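Local structure of putative N-acetylneuraminate lyase ([Ruminococcus] gnavus ATCC 29149, 6RB7) at residues I169-Q174 against N199-V204; Q205-F210 against I234-A239; N193-A198 against E217-N222; A138-Y143 against A176-T181; G74-G79 against I110-C115. The protein belongs to the dihydrodipicolinate synthetase family, whose members fold as TIM barrels of parallel strands and helices, and is assembled here from four copies of the chain. All coordinates share one frame; numbering follows the deposited sequence.

Contact 1 of 5, residues I169-Q174 against N199-V204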
# COMPACT_ATOMS: atom_id res chain seq x y z
N ILE A 169 -0.60 -18.65 -16.08
CA ILE A 169 -0.89 -17.94 -14.81
C ILE A 169 -1.14 -16.48 -15.15
O ILE A 169 -0.31 -15.90 -15.88
CB ILE A 169 0.33 -18.07 -13.88
CG1 ILE A 169 0.60 -19.52 -13.53
CG2 ILE A 169 0.16 -17.17 -12.67
CD1 ILE A 169 2.02 -19.72 -13.02
N TYR A 170 -2.18 -15.88 -14.60
CA TYR A 170 -2.46 -14.44 -14.80
C TYR A 170 -2.07 -13.71 -13.52
O TYR A 170 -2.77 -13.85 -12.49
CB TYR A 170 -3.89 -14.21 -15.26
CG TYR A 170 -4.10 -12.86 -15.89
CD1 TYR A 170 -4.03 -11.72 -15.15
CD2 TYR A 170 -4.34 -12.74 -17.26
CE1 TYR A 170 -4.26 -10.47 -15.72
CE2 TYR A 170 -4.49 -11.49 -17.85
CZ TYR A 170 -4.41 -10.35 -17.08
OH TYR A 170 -4.58 -9.10 -17.62
N ASN A 171 -0.99 -12.91 -13.59
CA ASN A 171 -0.49 -12.15 -12.42
C ASN A 171 -1.09 -10.76 -12.43
O ASN A 171 -0.84 -10.00 -13.36
CB ASN A 171 1.04 -12.12 -12.42
CG ASN A 171 1.62 -11.48 -11.19
OD1 ASN A 171 1.15 -11.78 -10.09
ND2 ASN A 171 2.60 -10.59 -11.36
N ILE A 172 -1.91 -10.45 -11.44
CA ILE A 172 -2.59 -9.12 -11.35
C ILE A 172 -2.72 -8.74 -9.88
O ILE A 172 -3.81 -8.70 -9.31
CB ILE A 172 -3.90 -9.14 -12.15
CG1 ILE A 172 -4.55 -7.76 -12.16
CG2 ILE A 172 -4.83 -10.26 -11.70
CD1 ILE A 172 -5.29 -7.45 -13.44
N PRO A 173 -1.58 -8.49 -9.20
CA PRO A 173 -1.58 -8.31 -7.75
C PRO A 173 -2.43 -7.13 -7.31
O PRO A 173 -3.00 -7.19 -6.19
CB PRO A 173 -0.13 -8.15 -7.35
CG PRO A 173 0.59 -7.81 -8.64
CD PRO A 173 -0.22 -8.44 -9.76
N GLN A 174 -2.51 -6.09 -8.13
CA GLN A 174 -3.26 -4.85 -7.80
C GLN A 174 -4.74 -5.15 -7.57
O GLN A 174 -5.39 -4.40 -6.82
CB GLN A 174 -3.29 -3.87 -8.98
CG GLN A 174 -1.98 -3.45 -9.57
CD GLN A 174 -1.64 -4.31 -10.76
OE1 GLN A 174 -1.42 -5.49 -10.60
NE2 GLN A 174 -1.59 -3.70 -11.95
N ASN A 199 1.37 -11.13 -17.47
CA ASN A 199 1.79 -10.24 -16.36
C ASN A 199 1.11 -8.89 -16.47
O ASN A 199 1.47 -8.10 -17.37
CB ASN A 199 3.29 -10.04 -16.32
CG ASN A 199 3.64 -9.38 -15.01
OD1 ASN A 199 3.39 -9.99 -13.97
ND2 ASN A 199 4.06 -8.12 -15.03
N SER A 200 0.27 -8.57 -15.48
CA SER A 200 -0.45 -7.27 -15.43
C SER A 200 0.00 -6.42 -14.24
O SER A 200 -0.53 -5.32 -14.11
CB SER A 200 -1.94 -7.43 -15.46
OG SER A 200 -2.33 -7.71 -16.82
N SER A 201 1.02 -6.83 -13.49
CA SER A 201 1.66 -5.94 -12.52
C SER A 201 2.32 -4.81 -13.32
O SER A 201 2.63 -4.99 -14.51
CB SER A 201 2.65 -6.67 -11.67
OG SER A 201 3.84 -6.98 -12.38
N MET A 202 2.53 -3.67 -12.68
CA MET A 202 3.10 -2.52 -13.42
C MET A 202 4.59 -2.59 -13.68
O MET A 202 5.04 -2.07 -14.71
CB MET A 202 2.71 -1.21 -12.75
CG MET A 202 1.21 -0.96 -12.74
SD MET A 202 0.40 -1.07 -14.32
CE MET A 202 1.16 0.32 -15.16
N PRO A 203 5.46 -3.15 -12.81
CA PRO A 203 6.89 -3.15 -13.12
C PRO A 203 7.22 -4.06 -14.31
O PRO A 203 6.92 -5.25 -14.29
CB PRO A 203 7.57 -3.64 -11.85
CG PRO A 203 6.53 -3.40 -10.75
CD PRO A 203 5.19 -3.64 -11.44
N VAL A 204 7.87 -3.53 -15.35
CA VAL A 204 8.40 -4.41 -16.43
C VAL A 204 9.53 -5.25 -15.86
O VAL A 204 9.82 -6.28 -16.42
CB VAL A 204 8.82 -3.62 -17.67
CG1 VAL A 204 7.61 -2.95 -18.31
CG2 VAL A 204 9.92 -2.63 -17.37

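Contact 2 of 5, residues Q205-F210 against I234-A239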
# COMPACT_ATOMS: atom_id res chain seq x y z
N GLN A 205 10.11 -4.87 -14.71
CA GLN A 205 11.09 -5.73 -14.03
C GLN A 205 10.44 -7.09 -13.80
O GLN A 205 11.18 -8.09 -13.81
CB GLN A 205 11.59 -5.08 -12.74
CG GLN A 205 12.67 -5.90 -12.09
CD GLN A 205 13.22 -5.21 -10.86
OE1 GLN A 205 13.14 -3.98 -10.73
NE2 GLN A 205 13.95 -5.97 -10.06
N ASP A 206 9.15 -7.16 -13.48
CA ASP A 206 8.52 -8.46 -13.17
C ASP A 206 8.55 -9.34 -14.43
O ASP A 206 8.83 -10.57 -14.30
CB ASP A 206 7.09 -8.28 -12.67
CG ASP A 206 7.01 -7.70 -11.27
OD1 ASP A 206 8.07 -7.67 -10.58
OD2 ASP A 206 5.87 -7.36 -10.82
N ILE A 207 8.31 -8.77 -15.60
CA ILE A 207 8.42 -9.50 -16.88
C ILE A 207 9.84 -10.06 -17.03
O ILE A 207 10.03 -11.25 -17.29
CB ILE A 207 8.00 -8.61 -18.06
CG1 ILE A 207 6.51 -8.33 -17.97
CG2 ILE A 207 8.39 -9.26 -19.37
CD1 ILE A 207 6.01 -7.31 -18.97
N GLN A 208 10.83 -9.19 -16.84
CA GLN A 208 12.25 -9.57 -16.97
C GLN A 208 12.59 -10.69 -16.02
O GLN A 208 13.29 -11.65 -16.40
CB GLN A 208 13.10 -8.31 -16.73
CG GLN A 208 14.57 -8.53 -17.01
CD GLN A 208 15.34 -9.19 -15.89
OE1 GLN A 208 15.14 -8.92 -14.69
NE2 GLN A 208 16.30 -10.03 -16.29
N MET A 209 12.15 -10.61 -14.76
CA MET A 209 12.54 -11.62 -13.75
C MET A 209 11.85 -12.95 -14.09
O MET A 209 12.50 -14.01 -13.93
CB MET A 209 12.21 -11.14 -12.34
CG MET A 209 13.14 -10.00 -11.95
SD MET A 209 12.93 -9.48 -10.24
CE MET A 209 11.21 -9.02 -10.19
N PHE A 210 10.59 -12.91 -14.45
CA PHE A 210 9.87 -14.17 -14.78
C PHE A 210 10.56 -14.83 -15.99
O PHE A 210 10.78 -16.06 -16.01
CB PHE A 210 8.40 -13.93 -15.07
CG PHE A 210 7.53 -13.55 -13.91
CD1 PHE A 210 7.70 -14.11 -12.66
CD2 PHE A 210 6.52 -12.62 -14.08
CE1 PHE A 210 6.88 -13.73 -11.61
CE2 PHE A 210 5.67 -12.30 -13.04
CZ PHE A 210 5.89 -12.79 -11.80
N ILE A 234 11.65 -6.03 -23.20
CA ILE A 234 12.42 -6.59 -22.06
C ILE A 234 12.15 -8.09 -21.93
O ILE A 234 12.79 -8.69 -21.06
CB ILE A 234 12.16 -5.81 -20.77
CG1 ILE A 234 13.38 -5.88 -19.84
CG2 ILE A 234 10.88 -6.30 -20.09
CD1 ILE A 234 13.25 -4.96 -18.62
N GLY A 235 11.32 -8.67 -22.78
CA GLY A 235 11.24 -10.14 -22.85
C GLY A 235 9.86 -10.74 -22.95
O GLY A 235 9.79 -11.98 -23.03
N ALA A 236 8.79 -9.96 -22.94
CA ALA A 236 7.45 -10.51 -23.18
C ALA A 236 7.33 -10.76 -24.69
O ALA A 236 7.37 -9.80 -25.46
CB ALA A 236 6.36 -9.56 -22.72
N GLU A 237 7.10 -11.98 -25.12
CA GLU A 237 6.92 -12.30 -26.55
C GLU A 237 5.44 -12.35 -26.92
O GLU A 237 5.12 -12.43 -28.09
CB GLU A 237 7.57 -13.65 -26.83
CG GLU A 237 9.09 -13.62 -26.61
CD GLU A 237 9.61 -15.05 -26.29
OE1 GLU A 237 9.26 -15.76 -25.17
OE2 GLU A 237 10.36 -15.49 -27.19
N GLY A 238 4.57 -12.31 -25.93
CA GLY A 238 3.12 -12.20 -26.15
C GLY A 238 2.55 -10.95 -25.52
O GLY A 238 3.25 -10.24 -24.80
N ALA A 239 1.31 -10.68 -25.82
CA ALA A 239 0.63 -9.45 -25.40
C ALA A 239 -0.86 -9.72 -25.33
O ALA A 239 -1.44 -10.12 -26.37
CB ALA A 239 0.96 -8.34 -26.33

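Contact 3 of 5, residues N193-A198 against E217-N222. Unlike the reference sequence in segment 193-198: A198 (reference Lys).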
# COMPACT_ATOMS: atom_id res chain seq x y z
N ASN A 193 2.46 -28.53 -17.77
CA ASN A 193 1.44 -27.83 -18.60
C ASN A 193 1.60 -26.32 -18.50
O ASN A 193 1.11 -25.63 -19.38
CB ASN A 193 0.02 -28.21 -18.23
CG ASN A 193 -0.27 -29.65 -18.62
OD1 ASN A 193 0.63 -30.38 -19.00
ND2 ASN A 193 -1.50 -30.08 -18.46
N VAL A 194 2.25 -25.81 -17.46
CA VAL A 194 2.44 -24.33 -17.32
C VAL A 194 3.36 -23.87 -18.45
O VAL A 194 4.49 -24.34 -18.54
CB VAL A 194 2.97 -23.95 -15.94
CG1 VAL A 194 3.31 -22.47 -15.88
CG2 VAL A 194 1.92 -24.28 -14.86
N ILE A 195 2.88 -22.92 -19.26
CA ILE A 195 3.64 -22.36 -20.40
C ILE A 195 4.11 -20.95 -20.09
O ILE A 195 4.91 -20.44 -20.87
CB ILE A 195 2.84 -22.40 -21.72
CG1 ILE A 195 1.56 -21.56 -21.68
CG2 ILE A 195 2.57 -23.83 -22.14
CD1 ILE A 195 1.02 -21.21 -23.04
N GLY A 196 3.65 -20.34 -18.99
CA GLY A 196 4.10 -18.98 -18.70
C GLY A 196 3.05 -18.15 -18.01
O GLY A 196 2.23 -18.69 -17.28
N VAL A 197 3.21 -16.85 -18.14
CA VAL A 197 2.59 -15.85 -17.23
C VAL A 197 2.06 -14.71 -18.09
O VAL A 197 2.84 -14.15 -18.87
CB VAL A 197 3.57 -15.28 -16.20
CG1 VAL A 197 2.88 -14.31 -15.27
CG2 VAL A 197 4.28 -16.37 -15.44
N ALA A 198 0.81 -14.35 -17.92
CA ALA A 198 0.27 -13.08 -18.39
C ALA A 198 0.46 -12.07 -17.27
O ALA A 198 -0.15 -12.24 -16.19
CB ALA A 198 -1.15 -13.22 -18.82
N GLU A 217 11.54 -21.90 -22.89
CA GLU A 217 10.37 -22.80 -23.00
C GLU A 217 9.15 -22.19 -22.34
O GLU A 217 8.13 -22.89 -22.31
CB GLU A 217 10.66 -24.15 -22.38
CG GLU A 217 11.73 -24.87 -23.18
CD GLU A 217 11.68 -26.35 -22.92
OE1 GLU A 217 11.97 -26.74 -21.77
OE2 GLU A 217 11.34 -27.08 -23.83
N TYR A 218 9.18 -20.91 -21.96
CA TYR A 218 8.03 -20.23 -21.35
C TYR A 218 7.84 -18.91 -22.05
O TYR A 218 8.78 -18.39 -22.68
CB TYR A 218 8.26 -20.03 -19.85
CG TYR A 218 8.35 -21.31 -19.08
CD1 TYR A 218 9.53 -22.05 -19.04
CD2 TYR A 218 7.26 -21.78 -18.38
CE1 TYR A 218 9.60 -23.23 -18.34
CE2 TYR A 218 7.33 -22.95 -17.65
CZ TYR A 218 8.50 -23.68 -17.63
OH TYR A 218 8.57 -24.86 -16.95
N ILE A 219 6.61 -18.44 -22.03
CA ILE A 219 6.24 -17.14 -22.63
C ILE A 219 5.65 -16.25 -21.54
O ILE A 219 4.84 -16.70 -20.71
CB ILE A 219 5.28 -17.28 -23.82
CG1 ILE A 219 5.03 -15.93 -24.46
CG2 ILE A 219 3.99 -17.97 -23.45
CD1 ILE A 219 4.39 -16.02 -25.83
N ILE A 220 6.08 -14.99 -21.56
CA ILE A 220 5.46 -13.94 -20.73
C ILE A 220 4.63 -13.05 -21.65
O ILE A 220 5.13 -12.64 -22.73
CB ILE A 220 6.48 -13.12 -19.93
CG1 ILE A 220 7.54 -14.01 -19.28
CG2 ILE A 220 5.73 -12.25 -18.95
CD1 ILE A 220 7.00 -15.08 -18.34
N PHE A 221 3.39 -12.82 -21.29
CA PHE A 221 2.51 -11.91 -22.03
C PHE A 221 2.48 -10.55 -21.34
O PHE A 221 2.30 -10.48 -20.11
CB PHE A 221 1.09 -12.40 -22.14
CG PHE A 221 0.89 -13.78 -22.70
CD1 PHE A 221 1.05 -14.90 -21.90
CD2 PHE A 221 0.60 -13.97 -24.05
CE1 PHE A 221 0.80 -16.16 -22.40
CE2 PHE A 221 0.42 -15.24 -24.55
CZ PHE A 221 0.53 -16.32 -23.73
N ASN A 222 2.68 -9.48 -22.09
CA ASN A 222 2.54 -8.12 -21.52
C ASN A 222 1.05 -7.84 -21.28
O ASN A 222 0.26 -7.85 -22.27
CB ASN A 222 3.11 -7.08 -22.46
CG ASN A 222 3.03 -5.70 -21.86
OD1 ASN A 222 3.93 -5.33 -21.14
ND2 ASN A 222 1.94 -4.96 -22.12
O HOH W 1 6.08 -25.78 -16.81

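Contact 4 of 5, residues A138-Y143 against A176-T181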
# COMPACT_ATOMS: atom_id res chain seq x y z
N ALA A 138 -5.62 -18.65 -15.49
CA ALA A 138 -6.25 -18.41 -14.18
C ALA A 138 -5.53 -17.26 -13.46
O ALA A 138 -4.32 -17.31 -13.28
CB ALA A 138 -6.22 -19.65 -13.35
N ILE A 139 -6.33 -16.29 -13.06
CA ILE A 139 -5.94 -15.36 -11.96
C ILE A 139 -5.74 -16.16 -10.69
O ILE A 139 -6.16 -17.33 -10.60
CB ILE A 139 -6.96 -14.23 -11.80
CG1 ILE A 139 -8.35 -14.74 -11.42
CG2 ILE A 139 -6.97 -13.34 -13.03
CD1 ILE A 139 -9.25 -13.63 -10.93
N PRO A 140 -5.14 -15.59 -9.66
CA PRO A 140 -5.09 -16.24 -8.36
C PRO A 140 -6.46 -16.20 -7.69
O PRO A 140 -7.39 -15.48 -8.09
CB PRO A 140 -4.12 -15.37 -7.53
CG PRO A 140 -3.53 -14.38 -8.48
CD PRO A 140 -4.52 -14.26 -9.61
N PRO A 141 -6.59 -16.90 -6.54
CA PRO A 141 -7.73 -16.68 -5.66
C PRO A 141 -7.80 -15.21 -5.25
O PRO A 141 -6.77 -14.56 -5.07
CB PRO A 141 -7.41 -17.57 -4.45
CG PRO A 141 -6.45 -18.62 -4.99
CD PRO A 141 -5.61 -17.87 -6.00
N ILE A 142 -9.01 -14.71 -5.11
CA ILE A 142 -9.25 -13.27 -4.82
C ILE A 142 -9.89 -13.08 -3.44
O ILE A 142 -10.35 -14.06 -2.82
CB ILE A 142 -10.11 -12.62 -5.92
CG1 ILE A 142 -11.52 -13.17 -5.99
CG2 ILE A 142 -9.37 -12.77 -7.24
CD1 ILE A 142 -12.43 -12.36 -6.85
N TYR A 143 -10.01 -11.80 -3.05
CA TYR A 143 -10.69 -11.33 -1.81
C TYR A 143 -9.88 -11.70 -0.58
O TYR A 143 -9.17 -10.84 -0.09
CB TYR A 143 -12.14 -11.78 -1.72
CG TYR A 143 -12.90 -11.08 -0.62
CD1 TYR A 143 -13.41 -9.81 -0.81
CD2 TYR A 143 -13.12 -11.67 0.59
CE1 TYR A 143 -14.07 -9.14 0.19
CE2 TYR A 143 -13.81 -11.03 1.61
CZ TYR A 143 -14.32 -9.76 1.40
OH TYR A 143 -15.03 -9.09 2.36
N ALA A 176 -6.09 -8.78 -7.52
CA ALA A 176 -6.25 -10.06 -6.79
C ALA A 176 -5.83 -9.95 -5.33
O ALA A 176 -6.35 -10.74 -4.52
CB ALA A 176 -5.48 -11.15 -7.48
N GLY A 177 -4.87 -9.06 -5.00
CA GLY A 177 -4.37 -8.86 -3.64
C GLY A 177 -3.22 -9.75 -3.26
O GLY A 177 -2.67 -9.62 -2.14
N VAL A 178 -2.85 -10.68 -4.15
CA VAL A 178 -1.70 -11.58 -3.99
C VAL A 178 -0.93 -11.57 -5.32
O VAL A 178 -1.55 -11.38 -6.36
CB VAL A 178 -2.09 -13.01 -3.58
CG1 VAL A 178 -2.65 -13.07 -2.17
CG2 VAL A 178 -3.07 -13.64 -4.56
N ALA A 179 0.37 -11.83 -5.24
CA ALA A 179 1.28 -11.85 -6.40
C ALA A 179 1.77 -13.25 -6.69
O ALA A 179 2.00 -14.06 -5.78
CB ALA A 179 2.45 -10.91 -6.12
N LEU A 180 2.10 -13.47 -7.96
CA LEU A 180 3.01 -14.53 -8.37
C LEU A 180 4.42 -14.14 -7.98
O LEU A 180 5.05 -13.34 -8.66
CB LEU A 180 2.90 -14.80 -9.87
CG LEU A 180 3.84 -15.91 -10.36
CD1 LEU A 180 3.44 -17.26 -9.80
CD2 LEU A 180 3.86 -15.94 -11.88
N THR A 181 4.90 -14.70 -6.88
CA THR A 181 6.29 -14.46 -6.43
C THR A 181 7.25 -15.35 -7.22
O THR A 181 6.84 -16.35 -7.83
CB THR A 181 6.43 -14.77 -4.96
OG1 THR A 181 6.11 -16.15 -4.71
CG2 THR A 181 5.57 -13.85 -4.14
O HOH W 2 -9.17 -9.36 -4.40

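Contact 5 of 5, residues G74-G79 against I110-C115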
# COMPACT_ATOMS: atom_id res chain seq x y z
N GLY A 74 -4.78 -14.27 -31.70
CA GLY A 74 -5.68 -15.08 -30.89
C GLY A 74 -6.60 -14.22 -30.10
O GLY A 74 -6.57 -12.99 -30.24
N VAL A 75 -7.38 -14.86 -29.25
CA VAL A 75 -8.28 -14.16 -28.31
C VAL A 75 -8.14 -14.77 -26.92
O VAL A 75 -7.89 -16.02 -26.77
CB VAL A 75 -9.74 -14.13 -28.74
CG1 VAL A 75 -9.95 -13.20 -29.92
CG2 VAL A 75 -10.29 -15.52 -29.04
N TYR A 76 -8.26 -13.92 -25.92
CA TYR A 76 -8.19 -14.28 -24.49
C TYR A 76 -9.61 -14.14 -23.97
O TYR A 76 -10.13 -13.04 -23.85
CB TYR A 76 -7.18 -13.37 -23.77
CG TYR A 76 -7.18 -13.54 -22.28
CD1 TYR A 76 -6.62 -14.65 -21.70
CD2 TYR A 76 -7.64 -12.54 -21.45
CE1 TYR A 76 -6.58 -14.81 -20.31
CE2 TYR A 76 -7.64 -12.69 -20.06
CZ TYR A 76 -7.13 -13.83 -19.51
OH TYR A 76 -7.11 -13.95 -18.16
N VAL A 77 -10.26 -15.29 -23.75
CA VAL A 77 -11.73 -15.33 -23.55
C VAL A 77 -12.09 -15.46 -22.07
O VAL A 77 -11.46 -16.27 -21.36
CB VAL A 77 -12.29 -16.49 -24.37
CG1 VAL A 77 -13.81 -16.54 -24.23
CG2 VAL A 77 -11.86 -16.41 -25.82
N ASN A 78 -13.10 -14.73 -21.63
CA ASN A 78 -13.65 -14.81 -20.26
C ASN A 78 -12.58 -14.40 -19.25
O ASN A 78 -12.62 -14.91 -18.13
CB ASN A 78 -14.25 -16.19 -19.95
CG ASN A 78 -15.50 -16.47 -20.74
OD1 ASN A 78 -16.31 -15.57 -20.97
ND2 ASN A 78 -15.65 -17.72 -21.18
N GLY A 79 -11.74 -13.43 -19.60
CA GLY A 79 -10.92 -12.72 -18.62
C GLY A 79 -11.72 -11.67 -17.86
O GLY A 79 -12.94 -11.52 -18.08
N ILE A 110 -7.15 -18.73 -25.80
CA ILE A 110 -6.80 -18.90 -24.39
C ILE A 110 -8.07 -18.64 -23.60
O ILE A 110 -8.63 -17.53 -23.71
CB ILE A 110 -5.68 -17.94 -23.97
CG1 ILE A 110 -4.43 -18.07 -24.83
CG2 ILE A 110 -5.39 -18.11 -22.48
CD1 ILE A 110 -3.38 -17.01 -24.56
N ALA A 111 -8.56 -19.63 -22.87
CA ALA A 111 -9.80 -19.52 -22.07
C ALA A 111 -9.44 -19.32 -20.60
O ALA A 111 -8.87 -20.20 -19.99
CB ALA A 111 -10.67 -20.73 -22.25
N HIS A 112 -9.69 -18.12 -20.09
CA HIS A 112 -9.57 -17.84 -18.65
C HIS A 112 -10.70 -18.55 -17.93
O HIS A 112 -11.88 -18.27 -18.25
CB HIS A 112 -9.58 -16.34 -18.40
CG HIS A 112 -9.47 -16.05 -16.93
ND1 HIS A 112 -10.54 -15.61 -16.20
CD2 HIS A 112 -8.44 -16.25 -16.07
CE1 HIS A 112 -10.14 -15.47 -14.93
NE2 HIS A 112 -8.87 -15.92 -14.81
N VAL A 113 -10.36 -19.46 -17.00
CA VAL A 113 -11.38 -20.34 -16.37
C VAL A 113 -11.45 -20.14 -14.87
O VAL A 113 -12.28 -20.81 -14.23
CB VAL A 113 -11.09 -21.80 -16.73
CG1 VAL A 113 -11.28 -22.05 -18.22
CG2 VAL A 113 -9.76 -22.29 -16.20
N ALA A 114 -10.69 -19.22 -14.29
CA ALA A 114 -10.72 -19.03 -12.82
C ALA A 114 -12.07 -18.44 -12.42
O ALA A 114 -12.55 -17.42 -13.01
CB ALA A 114 -9.57 -18.16 -12.37
N CYS A 115 -12.60 -19.00 -11.36
CA CYS A 115 -13.82 -18.57 -10.65
C CYS A 115 -13.48 -18.36 -9.18
O CYS A 115 -12.41 -18.72 -8.71
CB CYS A 115 -14.91 -19.63 -10.74
SG CYS A 115 -15.38 -19.98 -12.45
O HOH W 3 -14.40 -19.26 -18.58

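Contact 1 of 5, residues I169-Q174 against N199-V204
N171 and N199 meet amide to amide at the ends of two neighbouring parallel strands. Their side chains lie alongside each other with the amide planes turned 28° apart. N171 ND2 reaches N199 OD1 at 2.8 Å, almost straight at 175° and in the plane of its own amide. Asparagine suits both places because it is short and carries a donor beside an acceptor: each amide can grip its neighbour and still hold something else.

The backbones are joined by S200 N, which donates to N171 O at 2.8 Å. On the other side of the strand the hydroxyls of Y170 and S200 meet, OH to OG 2.8 Å. Y170 is brought there by CG lying anti to the backbone N (chi1 -161°). Farther along, Q174 bends at its second torsion and donates from NE2 to S200 O at 2.9 Å, tilted from the carbonyl plane. Beside this bond P173 CG packs on S201 CB at 3.8 Å. Q174 OE1 and S201 N are also buried here, and neither has a hydrogen-bond partner in the model.

In the next shell, N199 ND2 donates to S201 OG at 2.9 Å, and D206 holds that same hydroxyl. N171 OD1 takes the backbone NH of L180, so both ends of the N171 amide are fixed. The contact thus ties strand 166-171 to the loop leaving strand 194-199. The two asparagines face F210 of helix 204-214, while Y170 lies on the opposite face of the sheet with A198.

Contact 2 of 5, residues Q205-F210 against I234-A239
I207 points from its helix toward the chain between I234 and A236, and one methyl does the touching. CG2 of I207 lies anti to the backbone N, while CG1 is beside it (chi1 -68°). That branch is therefore the one turned across the gap, where it meets I234 CG2 at 3.9 Å and A236 CB, also at 3.9 Å. The closest approach is to backbone, I207 CG2 to A236 N at 3.7 Å. A beta-branched side chain suits this place, since its second branch can fill the notch between two residues of the turn.

Q208 and I234 cross obliquely: the stem of the glutamine lies over the outer end of the isoleucine, with Q208 CB 3.8 Å from I234 CD1. The glutamine then bends at chi2 (-81°) and carries its amide away from I234. Its OE1 is held by Y278 and N274 of the second subunit and its NE2 by Q212, so one residue offers an apolar stem here and a polar end to the subunit interface.

G235 ends the helix in a Schellman motif with phi 137°, a conformation open to glycine because it has no side chain to press on the preceding carbonyl. The chain turns directly after I234, and A236, with a single methyl, fits beside I207.

The packing joins helix 204-214 to the turn between helix 228-234 and strand 238-241. I207 also covers I220 and N222 of strand 219-222, which lies next to 238-241 in the sheet, and A236 rests on N222 too.

Contact 3 of 5, residues N193-A198 against E217-N222
V197 O is approached by three groups of the 217-222 segment. F221 N donates to it at 2.8 Å, I220 CA brings a C-H to 3.2 Å, and the F221 ring sets its edge beside it, CD1 3.6 Å away. The same parallel-strand pattern recurs upstream: I219 N donates to I195 O at 2.9 Å, and V197 N returns a bond to I219 O. Together the three N-H...O bonds hold the strands in parallel register.

G196 faces I219 across the strands, its CA only 3.1 Å from I219 O in a second C-H contact. With no side chain, glycine can take phi 147° and let the strands come this close.

V197 and I220 lie side by side on one face, I220 CD1 reaching V197 CB at 4.0 Å; their branched chains fill the layer beneath the helices. A198, where the reference sequence has lysine, meets F221 on the other face, CB to CB 4.1 Å.

At the start of the strands Y218 turns its ring toward the backbone of V194 and I195. A water bridges Y218 OH, 2.7 Å away, to V194 O. R33 is a second partner of that carbonyl and forms a cation-pi pair with the Y218 ring, so the tyrosine serves the arginine with its ring and the water with its hydroxyl.

These strands open and close a beta-alpha-beta crossover whose helix, 204-214, rests I207, F210 and K211 on I220. F185 of helix 182-188 covers V197, and strand 166-171 continues the sheet beyond 193-198.

Contact 4 of 5, residues A138-Y143 against A176-T181
Two loops that follow neighbouring strands of the barrel meet here, P140 of the first fitting its ring against A176 and V178 of the second. The P140 and V178 side chains run antiparallel past one another, which brings P140 CB to V178 CG2 at 3.6 Å. That methyl of V178 sits between the backbone N and the carbonyl carbon, and it also lies 3.8 Å from P141 O. A176 CB lies over one face of the same ring, 3.9 Å from P140 CD, while V178 comes to the CB edge. Proline suits the spot because its closed ring gives a compact apolar surface while stiffening a stretch that has no regular structure.

Both segments belong to the loops at the C-terminal ends of TIM-barrel strands: 138-143 leads from strand 135-138 to helix 148-160, whereas the second segment leads from the short helix 173-176 to helix 182-188. G177 ends that short helix with a positive phi of 88°, readily adopted by glycine, after which the V178 side chain points toward the first loop. T181 then caps helix 182-188, its OG1 held by L184 N and by E148.

Beyond the prolines I142 CG2 touches A176 CB at 4.2 Å. I142 also packs on Y143 of the third subunit, so this loop is part of an interface. No direct hydrogen bond crosses between the segments; a water accepts from Y143 N at 2.9 Å and makes a weak bond to A176 O at 3.1 Å.

Contact 5 of 5, residues G74-G79 against I110-C115
The imidazole of H112 and the phenol of Y76 run alongside each other in the same direction. Over one face of the H112 ring, offset toward the rim, stands the backbone N of A114. N78 O lies at the ring's edge, in its plane, and takes a hydrogen bond from H112 ND1 at 2.9 Å. The donor is tilted 23° from the carbonyl plane. At the Y76 ring the edge is met by the I110 methyl CG2, 3.8 Å from CD1. Y76 OH comes to H112 CD2 at 3.4 Å.

Strands 74-77 and 108-112 flank helix 89-103 in a beta-alpha-beta crossover of the TIM barrel. Their parallel pairing is regular: I110 N donates to V75 O at 3.0 Å, V77 N to I110 O at 2.8 Å, and H112 N to V77 O. Y76 and I110 share one face of the sheet with A137 of the next strand. V77 and A111 share the other, toward helix 89-103, where small apolar side chains let the helix lie close.

N78 takes left-handed backbone angles, phi 62°, which asparagine tolerates well, and its carbonyl faces ND1. The other ring nitrogen, NE2, accepts from I139 N, so histidine with two edge nitrogens is held at both. R92 binds H112 O, which also accepts a hydrogen bond from a water 2.7 Å away; that water makes a weak bond with N78 ND2.

In the fold
Along the chain, contact 5 closes first, at residue 115, and contact 4 closes before contacts 3 and 2 open, while contact 1 alternates with contacts 3 and 4. All lie in one parallel sheet or the loops and helix attached to it. Contacts 1 and 3 share strand 194-199, and contacts 2 and 3 meet through helix 204-214 and its flanking strands, their centres about 9 Å apart. Contacts 1 and 4 are equally close, linked by N171 and L180. Contact 5 is farthest from contact 2, about 20 Å between centres, yet reaches contact 4 through H112 and I139. Contacts 1 and 2 touch the second subunit, contacts 1 and 4 the third, so the loops of this part of the barrel also face neighbouring subunits.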